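Local coordinates for hypoxanthine-guanine phosphoribosyltransferase (Thermus thermophilus, PDB 3ACD), which probably catalyses the magnesium-dependent salvage of hypoxanthine and guanine, transferring the phosphoribosyl group of 5-phospho-alpha-D-ribose 1-diphosphate to make IMP and GMP, at residues A[50-53]-A[54-58]; A[28-31]-A[32-36]; A[18-21]-A[22-26]. All coordinates share one frame; numbering follows the deposited sequence.

Interaction 1 of 3, residues A[50-53]-A[54-58]; sequences IFMA and DLVRA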
loop_
_atom_site.group_PDB
_atom_site.type_symbol
_atom_site.label_atom_id
_atom_site.label_comp_id
_atom_site.label_asym_id
_atom_site.label_seq_id
_atom_site.Cartn_x
_atom_site.Cartn_y
_atom_site.Cartn_z
ATOM N N ILE A 50 -1.712 -0.483 4.019
ATOM C CA ILE A 50 -1.098 -1.699 4.548
ATOM C C ILE A 50 -2.161 -2.795 4.663
ATOM O O ILE A 50 -1.917 -3.954 4.311
ATOM C CB ILE A 50 -0.398 -1.423 5.911
ATOM C CG1 ILE A 50 0.768 -0.449 5.674
ATOM C CG2 ILE A 50 0.111 -2.725 6.525
ATOM C CD1 ILE A 50 1.693 -0.228 6.865
ATOM N N PHE A 51 -3.344 -2.425 5.145
ATOM C CA PHE A 51 -4.462 -3.358 5.247
ATOM C C PHE A 51 -4.722 -3.898 3.835
ATOM O O PHE A 51 -4.904 -5.101 3.631
ATOM C CB PHE A 51 -5.692 -2.615 5.781
ATOM C CG PHE A 51 -6.966 -3.420 5.765
ATOM C CD1 PHE A 51 -6.989 -4.739 6.202
ATOM C CD2 PHE A 51 -8.165 -2.826 5.371
ATOM C CE1 PHE A 51 -8.191 -5.458 6.252
ATOM C CE2 PHE A 51 -9.369 -3.535 5.417
ATOM C CZ PHE A 51 -9.380 -4.854 5.861
ATOM N N MET A 52 -4.724 -2.996 2.858
ATOM C CA MET A 52 -4.936 -3.370 1.461
ATOM C C MET A 52 -3.863 -4.360 0.989
ATOM O O MET A 52 -4.176 -5.404 0.407
ATOM C CB MET A 52 -4.892 -2.116 0.581
ATOM C CG MET A 52 -5.042 -2.385 -0.910
ATOM S SD MET A 52 -6.753 -2.608 -1.446
ATOM C CE MET A 52 -6.569 -2.342 -3.233
ATOM N N ALA A 53 -2.598 -4.029 1.235
ATOM C CA ALA A 53 -1.490 -4.889 0.821
ATOM C C ALA A 53 -1.608 -6.305 1.382
ATOM O O ALA A 53 -1.379 -7.281 0.668
ATOM C CB ALA A 53 -0.153 -4.272 1.247
ATOM N N ASP A 54 -1.967 -6.422 2.656
ATOM C CA ASP A 54 -2.099 -7.743 3.267
ATOM C C ASP A 54 -3.373 -8.458 2.826
ATOM O O ASP A 54 -3.361 -9.662 2.567
ATOM C CB ASP A 54 -2.081 -7.631 4.794
ATOM C CG ASP A 54 -0.738 -7.183 5.332
ATOM O OD1 ASP A 54 0.216 -7.066 4.534
ATOM O OD2 ASP A 54 -0.633 -6.950 6.553
ATOM N N LEU A 55 -4.467 -7.709 2.732
ATOM C CA LEU A 55 -5.752 -8.274 2.333
ATOM C C LEU A 55 -5.757 -8.879 0.928
ATOM O O LEU A 55 -6.209 -10.011 0.744
ATOM C CB LEU A 55 -6.856 -7.207 2.425
ATOM C CG LEU A 55 -8.275 -7.675 2.070
ATOM C CD1 LEU A 55 -8.732 -8.717 3.075
ATOM C CD2 LEU A 55 -9.239 -6.493 2.068
ATOM N N VAL A 56 -5.262 -8.144 -0.068
ATOM C CA VAL A 56 -5.277 -8.670 -1.428
ATOM C C VAL A 56 -4.457 -9.950 -1.574
ATOM O O VAL A 56 -4.820 -10.838 -2.345
ATOM C CB VAL A 56 -4.806 -7.613 -2.470
ATOM C CG1 VAL A 56 -5.731 -6.399 -2.418
ATOM C CG2 VAL A 56 -3.356 -7.209 -2.224
ATOM N N ARG A 57 -3.372 -10.058 -0.815
ATOM C CA ARG A 57 -2.535 -11.249 -0.874
ATOM C C ARG A 57 -3.216 -12.453 -0.230
ATOM O O ARG A 57 -2.684 -13.565 -0.268
ATOM C CB ARG A 57 -1.185 -10.985 -0.206
ATOM C CG ARG A 57 -0.246 -10.162 -1.080
ATOM C CD ARG A 57 1.086 -9.914 -0.401
ATOM N NE ARG A 57 0.996 -8.911 0.658
ATOM C CZ ARG A 57 2.048 -8.453 1.329
ATOM N NH1 ARG A 57 3.259 -8.919 1.044
ATOM N NH2 ARG A 57 1.900 -7.525 2.271
ATOM N N ALA A 58 -4.393 -12.226 0.352
ATOM C CA ALA A 58 -5.160 -13.301 0.981
ATOM C C ALA A 58 -6.450 -13.554 0.201
ATOM O O ALA A 58 -7.364 -14.215 0.689
ATOM C CB ALA A 58 -5.482 -12.945 2.429
#
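R57 folds back and its NE donates to the carbonyl A53 O at 2.9 Å. The donor stands above the carbonyl plane, 51° out of it, and the angle at the hydrogen is 152°. A bend at chi3 (-75°) turns the guanidinium back along the helix, where NH2 also meets D54 OD1 at 2.9 Å in a salt bridge whose hydrogen bond is weak. Ordinary helical bonds hold the preceding turn, V56 N to M52 O being nearly straight. Helix 49-56 is the crossover of the beta-alpha-beta unit 40-45, 49-56, 64-70. On the sheet M52 SD meets V56 CG1 at 4.0 Å, both residues touching L41 and M52 reaching on to C43 and V101. Against helix 16-33, L55 CD2 sits over one face of the F51 ring, 4.1 Å from CZ, and F51 also reaches V101. Outward, D54 OD2 bonds to Y159 OH and, with R57 NH1 of the second subunit, forms a salt bridge that is reciprocated across the dimer. With only an alanine at R57, A53 O would lose its side-chain donor, and the carboxylate of D54 would probably be left without its arginine partners, the R57 of its own subunit and that of the second subunit.

Interaction 2 of 3, residues A[28-31]-A[32-36]; sequences GEIA and RDYQG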
loop_
_atom_site.group_PDB
_atom_site.type_symbol
_atom_site.label_atom_id
_atom_site.label_comp_id
_atom_site.label_asym_id
_atom_site.label_seq_id
_atom_site.Cartn_x
_atom_site.Cartn_y
_atom_site.Cartn_z
ATOM N N GLY A 28 -10.183 -14.762 3.049
ATOM C CA GLY A 28 -10.815 -16.035 2.752
ATOM C C GLY A 28 -12.307 -15.875 2.527
ATOM O O GLY A 28 -12.870 -16.485 1.614
ATOM N N GLU A 29 -12.952 -15.058 3.358
ATOM C CA GLU A 29 -14.385 -14.819 3.230
ATOM C C GLU A 29 -14.686 -14.164 1.888
ATOM O O GLU A 29 -15.628 -14.547 1.193
ATOM C CB GLU A 29 -14.897 -13.904 4.349
ATOM C CG GLU A 29 -14.650 -14.398 5.764
ATOM C CD GLU A 29 -15.389 -13.570 6.806
ATOM O OE1 GLU A 29 -15.342 -12.324 6.727
ATOM O OE2 GLU A 29 -16.014 -14.164 7.709
ATOM N N ILE A 30 -13.885 -13.166 1.527
ATOM C CA ILE A 30 -14.077 -12.464 0.266
ATOM C C ILE A 30 -13.922 -13.418 -0.915
ATOM O O ILE A 30 -14.731 -13.406 -1.841
ATOM C CB ILE A 30 -13.071 -11.290 0.129
ATOM C CG1 ILE A 30 -13.427 -10.197 1.140
ATOM C CG2 ILE A 30 -13.092 -10.734 -1.293
ATOM C CD1 ILE A 30 -12.412 -9.077 1.246
ATOM N N ALA A 31 -12.887 -14.250 -0.872
ATOM C CA ALA A 31 -12.631 -15.205 -1.946
ATOM C C ALA A 31 -13.830 -16.135 -2.125
ATOM O O ALA A 31 -14.226 -16.448 -3.248
ATOM C CB ALA A 31 -11.376 -16.011 -1.636
ATOM N N ARG A 32 -14.406 -16.564 -1.009
ATOM C CA ARG A 32 -15.566 -17.450 -1.036
ATOM C C ARG A 32 -16.798 -16.720 -1.561
ATOM O O ARG A 32 -17.500 -17.226 -2.438
ATOM C CB ARG A 32 -15.861 -17.986 0.368
ATOM C CG ARG A 32 -17.134 -18.815 0.451
ATOM C CD ARG A 32 -17.482 -19.188 1.883
ATOM N NE ARG A 32 -16.466 -20.040 2.497
ATOM C CZ ARG A 32 -16.570 -20.565 3.714
ATOM N NH1 ARG A 32 -17.646 -20.327 4.451
ATOM N NH2 ARG A 32 -15.597 -21.328 4.195
ATOM N N ASP A 33 -17.057 -15.532 -1.020
ATOM C CA ASP A 33 -18.213 -14.740 -1.429
ATOM C C ASP A 33 -18.154 -14.316 -2.890
ATOM O O ASP A 33 -19.187 -14.198 -3.549
ATOM C CB ASP A 33 -18.346 -13.481 -0.561
ATOM C CG ASP A 33 -18.720 -13.790 0.876
ATOM O OD1 ASP A 33 -19.014 -14.966 1.182
ATOM O OD2 ASP A 33 -18.728 -12.849 1.699
ATOM N N TYR A 34 -16.945 -14.084 -3.394
ATOM C CA TYR A 34 -16.769 -13.640 -4.772
ATOM C C TYR A 34 -16.302 -14.711 -5.745
ATOM O O TYR A 34 -15.727 -14.398 -6.789
ATOM C CB TYR A 34 -15.800 -12.457 -4.813
ATOM C CG TYR A 34 -16.395 -11.184 -4.263
ATOM C CD1 TYR A 34 -16.830 -10.172 -5.116
ATOM C CD2 TYR A 34 -16.556 -11.005 -2.889
ATOM C CE1 TYR A 34 -17.407 -9.014 -4.619
ATOM C CE2 TYR A 34 -17.135 -9.851 -2.380
ATOM C CZ TYR A 34 -17.558 -8.859 -3.251
ATOM O OH TYR A 34 -18.134 -7.717 -2.755
ATOM N N GLN A 35 -16.547 -15.972 -5.415
ATOM C CA GLN A 35 -16.146 -17.053 -6.305
ATOM C C GLN A 35 -16.796 -16.823 -7.669
ATOM O O GLN A 35 -17.972 -16.462 -7.751
ATOM C CB GLN A 35 -16.580 -18.405 -5.731
ATOM C CG GLN A 35 -18.071 -18.521 -5.457
ATOM C CD GLN A 35 -18.440 -19.829 -4.779
ATOM O OE1 GLN A 35 -18.204 -20.911 -5.318
ATOM N NE2 GLN A 35 -19.022 -19.734 -3.586
ATOM N N GLY A 36 -16.017 -17.009 -8.730
ATOM C CA GLY A 36 -16.529 -16.827 -10.076
ATOM C C GLY A 36 -16.637 -15.376 -10.507
ATOM O O GLY A 36 -17.092 -15.085 -11.613
#
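The carbonyl I30 O accepts a hydrogen bond from the backbone N of Y34 at 2.8 Å, while the aromatic edge of the same residue lies against it, with CD2 3.2 Å from the oxygen and the oxygen in the plane of the ring. This is the C-terminal end of helix 16-33, which packs against the parallel sheet of the phosphoribosyltransferase fold; Y34 is the first residue to leave helical backbone angles. Just before it, D33 N bonds to E29 O, also at 2.8 Å and nearly straight at 168°, and R32 N bonds to G28 O. Y34 carries its CG beside its own backbone N (chi1 -72°), a torsion that lays the ring back along the last turn. Its CD2 thereby also reaches I30 CG2, at 3.8 Å, the two side chains meeting at a slant. Both are buried: I99 and Y146, from two strands of the sheet, touch I30 and Y34 alike, and P39 and L61 from loops add to the cover of the tyrosine. D33 lies on a more exposed flank, yet its OD2 is hydrogen-bonded to Y146 OH, which ties the helix end to strand 146-150. Q35, its chain extended beyond CG, brings NE2 to R32 O in a weak hydrogen bond at 3.2 Å.

Interaction 3 of 3, residues A[18-21]-A[22-26]; sequences AIKK and RVEEL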
loop_
_atom_site.group_PDB
_atom_site.type_symbol
_atom_site.label_atom_id
_atom_site.label_comp_id
_atom_site.label_asym_id
_atom_site.label_seq_id
_atom_site.Cartn_x
_atom_site.Cartn_y
_atom_site.Cartn_z
ATOM N N ALA A 18 -2.363 -10.918 15.618
ATOM C CA ALA A 18 -3.822 -10.913 15.640
ATOM C C ALA A 18 -4.353 -10.298 14.349
ATOM O O ALA A 18 -5.343 -10.767 13.785
ATOM C CB ALA A 18 -4.325 -10.121 16.841
ATOM N N ILE A 19 -3.688 -9.244 13.887
ATOM C CA ILE A 19 -4.094 -8.576 12.655
ATOM C C ILE A 19 -3.886 -9.506 11.465
ATOM O O ILE A 19 -4.754 -9.622 10.598
ATOM C CB ILE A 19 -3.289 -7.271 12.422
ATOM C CG1 ILE A 19 -3.587 -6.270 13.546
ATOM C CG2 ILE A 19 -3.668 -6.659 11.069
ATOM C CD1 ILE A 19 -2.786 -4.984 13.468
ATOM N N LYS A 20 -2.738 -10.175 11.427
ATOM C CA LYS A 20 -2.444 -11.085 10.325
ATOM C C LYS A 20 -3.511 -12.166 10.191
ATOM O O LYS A 20 -4.007 -12.429 9.093
ATOM C CB LYS A 20 -1.073 -11.740 10.522
ATOM C CG LYS A 20 -0.704 -12.719 9.411
ATOM C CD LYS A 20 0.669 -13.346 9.634
ATOM C CE LYS A 20 0.984 -14.367 8.545
ATOM N NZ LYS A 20 2.266 -15.084 8.792
ATOM N N LYS A 21 -3.865 -12.789 11.311
ATOM C CA LYS A 21 -4.874 -13.839 11.310
ATOM C C LYS A 21 -6.240 -13.337 10.856
ATOM O O LYS A 21 -6.913 -13.992 10.066
ATOM C CB LYS A 21 -5.004 -14.455 12.709
ATOM C CG LYS A 21 -3.951 -15.500 13.040
ATOM C CD LYS A 21 -4.106 -16.731 12.156
ATOM C CE LYS A 21 -3.079 -17.803 12.495
ATOM N NZ LYS A 21 -3.207 -18.293 13.896
ATOM N N ARG A 22 -6.651 -12.177 11.355
ATOM C CA ARG A 22 -7.946 -11.621 10.985
ATOM C C ARG A 22 -8.010 -11.252 9.504
ATOM O O ARG A 22 -9.002 -11.528 8.823
ATOM C CB ARG A 22 -8.257 -10.394 11.846
ATOM C CG ARG A 22 -9.654 -9.822 11.630
ATOM C CD ARG A 22 -10.723 -10.892 11.818
ATOM N NE ARG A 22 -12.066 -10.384 11.548
ATOM C CZ ARG A 22 -13.073 -11.135 11.119
ATOM N NH1 ARG A 22 -12.887 -12.432 10.913
ATOM N NH2 ARG A 22 -14.262 -10.591 10.885
ATOM N N VAL A 23 -6.953 -10.624 9.004
ATOM C CA VAL A 23 -6.910 -10.232 7.602
ATOM C C VAL A 23 -6.986 -11.463 6.705
ATOM O O VAL A 23 -7.660 -11.450 5.677
ATOM C CB VAL A 23 -5.630 -9.417 7.304
ATOM C CG1 VAL A 23 -5.500 -9.154 5.805
ATOM C CG2 VAL A 23 -5.686 -8.099 8.058
ATOM N N GLU A 24 -6.303 -12.534 7.098
ATOM C CA GLU A 24 -6.339 -13.760 6.312
ATOM C C GLU A 24 -7.756 -14.320 6.305
ATOM O O GLU A 24 -8.213 -14.857 5.295
ATOM C CB GLU A 24 -5.369 -14.794 6.883
ATOM C CG GLU A 24 -3.921 -14.329 6.872
ATOM C CD GLU A 24 -2.971 -15.365 7.431
ATOM O OE1 GLU A 24 -3.308 -15.995 8.455
ATOM O OE2 GLU A 24 -1.880 -15.539 6.855
ATOM N N GLU A 25 -8.448 -14.188 7.434
ATOM C CA GLU A 25 -9.822 -14.668 7.545
ATOM C C GLU A 25 -10.716 -13.853 6.615
ATOM O O GLU A 25 -11.551 -14.406 5.898
ATOM C CB GLU A 25 -10.328 -14.540 8.990
ATOM C CG GLU A 25 -9.467 -15.268 10.024
ATOM C CD GLU A 25 -10.049 -15.224 11.433
ATOM O OE1 GLU A 25 -10.610 -14.179 11.823
ATOM O OE2 GLU A 25 -9.931 -16.236 12.158
ATOM N N LEU A 26 -10.542 -12.533 6.624
ATOM C CA LEU A 26 -11.340 -11.661 5.767
ATOM C C LEU A 26 -11.085 -11.972 4.298
ATOM O O LEU A 26 -12.018 -12.021 3.493
ATOM C CB LEU A 26 -11.024 -10.184 6.050
ATOM C CG LEU A 26 -11.475 -9.625 7.406
ATOM C CD1 LEU A 26 -11.123 -8.142 7.503
ATOM C CD2 LEU A 26 -12.979 -9.818 7.563
HETATM O O HOH W 1 -6.335 -16.836 9.749
#
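Regular i to i+4 hydrogen bonds carry the backbone through this part of helix 16-33, with V23 N to I19 O the most nearly linear of those from A18, I19 and K20, at 2.9 Å and 167°. On the buried flank I19 and V23 lie side by side and point the same way, joined by their CG2 methyls at 3.9 Å. The V23 methyl is placed by its torsion: with CG1 opposite the backbone N (chi1 173°), CG2 falls beside that N and faces back to the preceding turn.

The outer flank is polar and loosely paired. K20, fully extended, runs across E24, so that its CE comes within 3.5 Å of E24 OE2, whereas NZ stays 4.6 Å from that oxygen, beyond salt-bridge range; the aliphatic part of the lysine does the touching. K21 crosses the same glutamate on its other carboxylate oxygen, CD lying 3.9 Å from E24 OE1.

R22 makes a true salt bridge with E25, three residues on. Its NH1 donates to E25 OE1 at 3.0 Å, with the oxygen lying near the guanidinium plane and approached on its anti side, but tilted out of the carboxylate plane. L26 CD2 rests over one face of the group, 3.6 Å above the plane and toward its rim. The guanidinium is fixed further by NH2 to L147 O and NE to G148 O, which gives its rotation little freedom.

These two carbonyls belong to strand 146-150, whose F149 also touches R22. On its buried side the helix packs against helix 49-56: V23 meets F51, D54 and L55, L26 meets L55, and I19 reaches the loop residues I14, Y159 and I173.

Along the chain the order is interaction 3, interaction 2, interaction 1. The first two share helix 16-33, their segments adjoining in sequence and their centres about 15 Å apart, whereas interaction 1 lies on helix 49-56, about 10 Å from the centre of interaction 3 and 15 Å from that of interaction 2. The two helices pack together, and L55 CD1 of interaction 1 reaches I30 CD1 of interaction 2. All three thus belong to one helical layer beside the parallel sheet. F51 of interaction 1 comes within about 6 Å, side chain to side chain, of the nucleotide-binding residues E102 and D103, while interaction 1 alone also faces the second subunit.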